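Local coordinates for protein putative glucoamylase (Bacteroides caccae ATCC 43185, PDB 4QT9) that is a putative glucoamylase with an alpha/alpha toroid fold that probably hydrolyses glycosidic bonds, at residues His286-Arg289 against Asn290-Leu293; Pro352-Ser355 against Leu356-Met359. One frame throughout, in Å; residues are numbered along the deposited sequence. Where two conformers were deposited one is given.

Interaction 1: His286-Arg289 against Asn290-Leu293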
loop_
_atom_site.group_PDB
_atom_site.type_symbol
_atom_site.label_atom_id
_atom_site.label_comp_id
_atom_site.label_asym_id
_atom_site.label_seq_id
_atom_site.Cartn_x
_atom_site.Cartn_y
_atom_site.Cartn_z
ATOM N N HIS A 286 11.640 -11.900 7.697
ATOM C CA HIS A 286 12.883 -11.459 8.309
ATOM C C HIS A 286 13.550 -10.365 7.481
ATOM O O HIS A 286 14.129 -9.470 8.068
ATOM C CB HIS A 286 13.812 -12.643 8.578
ATOM C CG HIS A 286 13.305 -13.506 9.690
ATOM N ND1 HIS A 286 12.653 -14.694 9.438
ATOM C CD2 HIS A 286 13.285 -13.273 11.023
ATOM C CE1 HIS A 286 12.307 -15.173 10.619
ATOM N NE2 HIS A 286 12.670 -14.354 11.603
ATOM N N GLU A 287 13.386 -10.363 6.151
ATOM C CA GLU A 287 13.947 -9.297 5.312
ATOM C C GLU A 287 13.287 -7.955 5.633
ATOM O O GLU A 287 13.981 -6.964 5.859
ATOM C CB GLU A 287 13.804 -9.627 3.800
ATOM C CG GLU A 287 14.431 -8.583 2.878
ATOM C CD GLU A 287 15.934 -8.347 2.988
ATOM O OE1 GLU A 287 16.641 -9.150 3.640
ATOM O OE2 GLU A 287 16.411 -7.375 2.361
HETATM N N MSE A 288 11.962 -7.950 5.718
HETATM C CA MSE A 288 11.149 -6.758 5.986
HETATM C C MSE A 288 11.267 -6.299 7.434
HETATM O O MSE A 288 11.194 -5.090 7.693
HETATM C CB MSE A 288 9.686 -6.990 5.584
HETATM C CG MSE A 288 9.499 -7.231 4.072
HETATM SE SE MSE A 288 10.704 -6.189 2.851
HETATM C CE MSE A 288 11.125 -7.697 1.577
ATOM N N ARG A 289 11.467 -7.252 8.372
ATOM C CA ARG A 289 11.696 -6.926 9.775
ATOM C C ARG A 289 13.045 -6.197 9.864
ATOM O O ARG A 289 13.139 -5.172 10.533
ATOM C CB ARG A 289 11.668 -8.187 10.660
ATOM C CG ARG A 289 11.990 -7.926 12.134
ATOM C CD ARG A 289 11.965 -9.187 12.970
ATOM N NE ARG A 289 12.674 -8.999 14.240
ATOM C CZ ARG A 289 12.111 -8.561 15.364
ATOM N NH1 ARG A 289 10.819 -8.249 15.391
ATOM N NH2 ARG A 289 12.834 -8.429 16.468
ATOM N N ASN A 290 14.065 -6.689 9.121
ATOM C CA ASN A 290 15.393 -6.069 9.118
ATOM C C ASN A 290 15.369 -4.697 8.490
ATOM O O ASN A 290 16.058 -3.814 8.980
ATOM C CB ASN A 290 16.424 -6.955 8.432
ATOM C CG ASN A 290 16.940 -7.988 9.373
ATOM O OD1 ASN A 290 16.464 -8.105 10.513
ATOM N ND2 ASN A 290 17.927 -8.742 8.932
ATOM N N LEU A 291 14.559 -4.505 7.441
ATOM C CA LEU A 291 14.427 -3.197 6.798
ATOM C C LEU A 291 13.776 -2.197 7.790
ATOM O O LEU A 291 14.160 -1.026 7.816
ATOM C CB LEU A 291 13.653 -3.290 5.471
ATOM C CG LEU A 291 13.590 -2.020 4.641
ATOM C CD1 LEU A 291 14.988 -1.564 4.177
ATOM C CD2 LEU A 291 12.661 -2.193 3.454
ATOM N N THR A 292 12.859 -2.687 8.642
ATOM C CA THR A 292 12.224 -1.900 9.703
ATOM C C THR A 292 13.290 -1.547 10.730
ATOM O O THR A 292 13.382 -0.388 11.166
ATOM C CB THR A 292 11.025 -2.666 10.352
ATOM O OG1 THR A 292 10.074 -3.013 9.358
ATOM C CG2 THR A 292 10.318 -1.855 11.418
ATOM N N LEU A 293 14.122 -2.549 11.094
ATOM C CA LEU A 293 15.133 -2.342 12.118
ATOM C C LEU A 293 16.218 -1.370 11.663
ATOM O O LEU A 293 16.671 -0.565 12.482
ATOM C CB LEU A 293 15.703 -3.647 12.627
ATOM C CG LEU A 293 14.699 -4.502 13.403
ATOM C CD1 LEU A 293 15.271 -5.875 13.687
ATOM C CD2 LEU A 293 14.260 -3.827 14.679
#
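Thr-292 reaches back one helical turn to Met-288, its OG1 donating to Met-288 O at 2.9 Å. The same carbonyl oxygen also takes the backbone N-H of Thr-292, at 3.1 Å, and the two donors come in from opposite faces of the carbonyl plane. With OG1 anti to its own carbonyl carbon (chi1 -57°), the hydroxyl hangs beside the backbone N and both can grip one acceptor. Ser-347 OG is a further hydrogen-bond partner of the hydroxyl, tying the helix to a neighbouring loop.

The turn from Met-288 to Thr-292 belongs to helix 284-301 of the alpha/alpha toroid, whose i to i+4 bonds run on through Asn-290 N to His-286 O and Leu-293 N to Arg-289 O. A valine in place of Thr-292 would probably leave Met-288 O with the backbone N-H alone of this pair of donors, and Ser-347 OG without its partner on the helix.

One turn apart on the flank, Arg-289 runs out fully extended from CG to NE and slants across Leu-293, whose CD1 lies 4.1 Å from Arg-289 NE. The guanidinium goes on to Tyr-350 O, which it meets through NH1. Asn-290 brings its CG to 3.4 Å from His-286 O, while its ND2 hydrogen-bonds Glu-248 O on strand 247-251. Deeper in, Met-288 SE only brushes Leu-291 CD2, at 4.5 Å.

Interaction 2: Pro352-Ser355 against Leu356-Met359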
loop_
_atom_site.group_PDB
_atom_site.type_symbol
_atom_site.label_atom_id
_atom_site.label_comp_id
_atom_site.label_asym_id
_atom_site.label_seq_id
_atom_site.Cartn_x
_atom_site.Cartn_y
_atom_site.Cartn_z
ATOM N N PRO A 352 6.378 -5.579 16.708
ATOM C CA PRO A 352 5.210 -5.177 17.510
ATOM C C PRO A 352 5.513 -4.207 18.665
ATOM O O PRO A 352 4.840 -3.183 18.773
ATOM C CB PRO A 352 4.658 -6.508 18.023
ATOM C CG PRO A 352 5.101 -7.511 17.020
ATOM C CD PRO A 352 6.453 -7.053 16.589
ATOM N N GLU A 353 6.538 -4.495 19.493
ATOM C CA GLU A 353 6.888 -3.665 20.653
ATOM C C GLU A 353 7.411 -2.290 20.238
ATOM O O GLU A 353 6.946 -1.290 20.783
ATOM C CB GLU A 353 7.892 -4.370 21.578
ATOM C CG GLU A 353 7.326 -5.569 22.336
ATOM C CD GLU A 353 6.074 -5.350 23.172
ATOM O OE1 GLU A 353 6.032 -4.372 23.954
ATOM O OE2 GLU A 353 5.138 -6.176 23.054
ATOM N N TYR A 354 8.336 -2.227 19.263
ATOM C CA TYR A 354 8.883 -0.947 18.820
ATOM C C TYR A 354 7.813 -0.098 18.149
ATOM O O TYR A 354 7.769 1.107 18.370
ATOM C CB TYR A 354 10.072 -1.132 17.879
ATOM C CG TYR A 354 11.268 -1.850 18.477
ATOM C CD1 TYR A 354 11.580 -1.727 19.827
ATOM C CD2 TYR A 354 12.113 -2.614 17.682
ATOM C CE1 TYR A 354 12.691 -2.367 20.373
ATOM C CE2 TYR A 354 13.233 -3.242 18.208
ATOM C CZ TYR A 354 13.519 -3.121 19.553
ATOM O OH TYR A 354 14.639 -3.744 20.038
ATOM N N SER A 355 6.923 -0.725 17.365
ATOM C CA SER A 355 5.864 0.022 16.698
ATOM C C SER A 355 4.835 0.526 17.683
ATOM O O SER A 355 4.340 1.634 17.500
ATOM C CB SER A 355 5.187 -0.827 15.632
ATOM O OG SER A 355 6.117 -1.161 14.615
ATOM N N LEU A 356 4.505 -0.271 18.722
ATOM C CA LEU A 356 3.530 0.152 19.730
ATOM C C LEU A 356 4.115 1.280 20.586
ATOM O O LEU A 356 3.367 2.125 21.080
ATOM C CB LEU A 356 3.079 -1.033 20.586
ATOM C CG LEU A 356 1.946 -1.870 19.995
ATOM C CD1 LEU A 356 1.820 -3.199 20.687
ATOM C CD2 LEU A 356 0.623 -1.136 20.074
ATOM N N GLN A 357 5.460 1.323 20.710
ATOM C CA GLN A 357 6.205 2.349 21.437
ATOM C C GLN A 357 6.004 3.698 20.766
ATOM O O GLN A 357 5.727 4.695 21.429
ATOM C CB GLN A 357 7.698 1.988 21.448
ATOM C CG GLN A 357 8.361 2.215 22.770
ATOM C CD GLN A 357 9.840 1.944 22.700
ATOM O OE1 GLN A 357 10.290 0.924 22.153
ATOM N NE2 GLN A 357 10.627 2.860 23.272
ATOM N N VAL A 358 6.110 3.714 19.432
ATOM C CA VAL A 358 5.936 4.933 18.654
ATOM C C VAL A 358 4.456 5.314 18.656
ATOM O O VAL A 358 4.141 6.500 18.841
ATOM C CB VAL A 358 6.515 4.747 17.231
ATOM C CG1 VAL A 358 6.213 5.943 16.332
ATOM C CG2 VAL A 358 8.018 4.518 17.317
HETATM N N MSE A 359 3.551 4.313 18.531
HETATM C CA MSE A 359 2.107 4.564 18.532
HETATM C C MSE A 359 1.665 5.242 19.836
HETATM O O MSE A 359 0.920 6.213 19.791
HETATM C CB MSE A 359 1.316 3.276 18.319
HETATM C CG MSE A 359 -0.157 3.541 18.001
HETATM SE SE MSE A 359 -1.202 1.893 17.968
HETATM C CE MSE A 359 -0.229 0.891 16.696
#
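Gln-357 and Tyr-354 lie side by side and point the same way from the first turns of helix 352-364, a helix of the alpha/alpha toroid. Beginning at the root of the glutamine, CB sits 3.2 Å from Tyr-354 O and also close to Glu-353 O, the carbonyl that accepts the Gln-357 backbone N-H. That N-H makes a second, weak bond to Tyr-354 O. A chi1 of -138°, away from the usual staggered values, and a chain extended beyond CG together bring OE1 alongside the tyrosine ring. There the two branches part company. OE1 meets Tyr-354 CD1 at the edge of the ring, near its plane; the amide and ring planes stand 53° apart, so this is no stack. NE2 hydrogen-bonds Asp-312 OD1, which probably fixes the amide's rotation, leaving OE1 as the branch toward the tyrosine. The ring has a further partner in Arg-296, which makes a cation-pi contact with it.

On another side of the helix, Leu-356 folds its CB, CG and CD1 close to Pro-352 O, with CG at 3.4 Å from that oxygen, and its side chain also touches Asp-21 and Met-25 of helix 21-37. Met-359 packs against that helix too, and its backbone N-H closes the turn onto Ser-355 O at 3.0 Å. Ser-355 itself sends its hydroxyl elsewhere: OG has as hydrogen-bond partners Thr-351 O, just before the helix, and Ala-344 O of helix 341-345, two carbonyls that must share its one proton.

In the fold
Both contacts are about two turns of helix, part buried and part open, in different helices: interaction 1 in 284-301, interaction 2 at the very start of 352-364. Their centres are 15 Å apart, and they touch where Leu-293 CD2 packs at 3.7 Å from Tyr-354 CE2. Trp-314 borders both, touching Thr-292 of interaction 1 and Tyr-354 and Val-358 of interaction 2. The outer neighbours differ. Residues 286-293 lean on strand 247-251 and on loops, with five side chains hydrogen-bonded outward against two, Ser-355 and Gln-357, in 352-359, which sit among helices 21-37, 341-345 and 392-406, where leucine and selenomethionine do much of the packing.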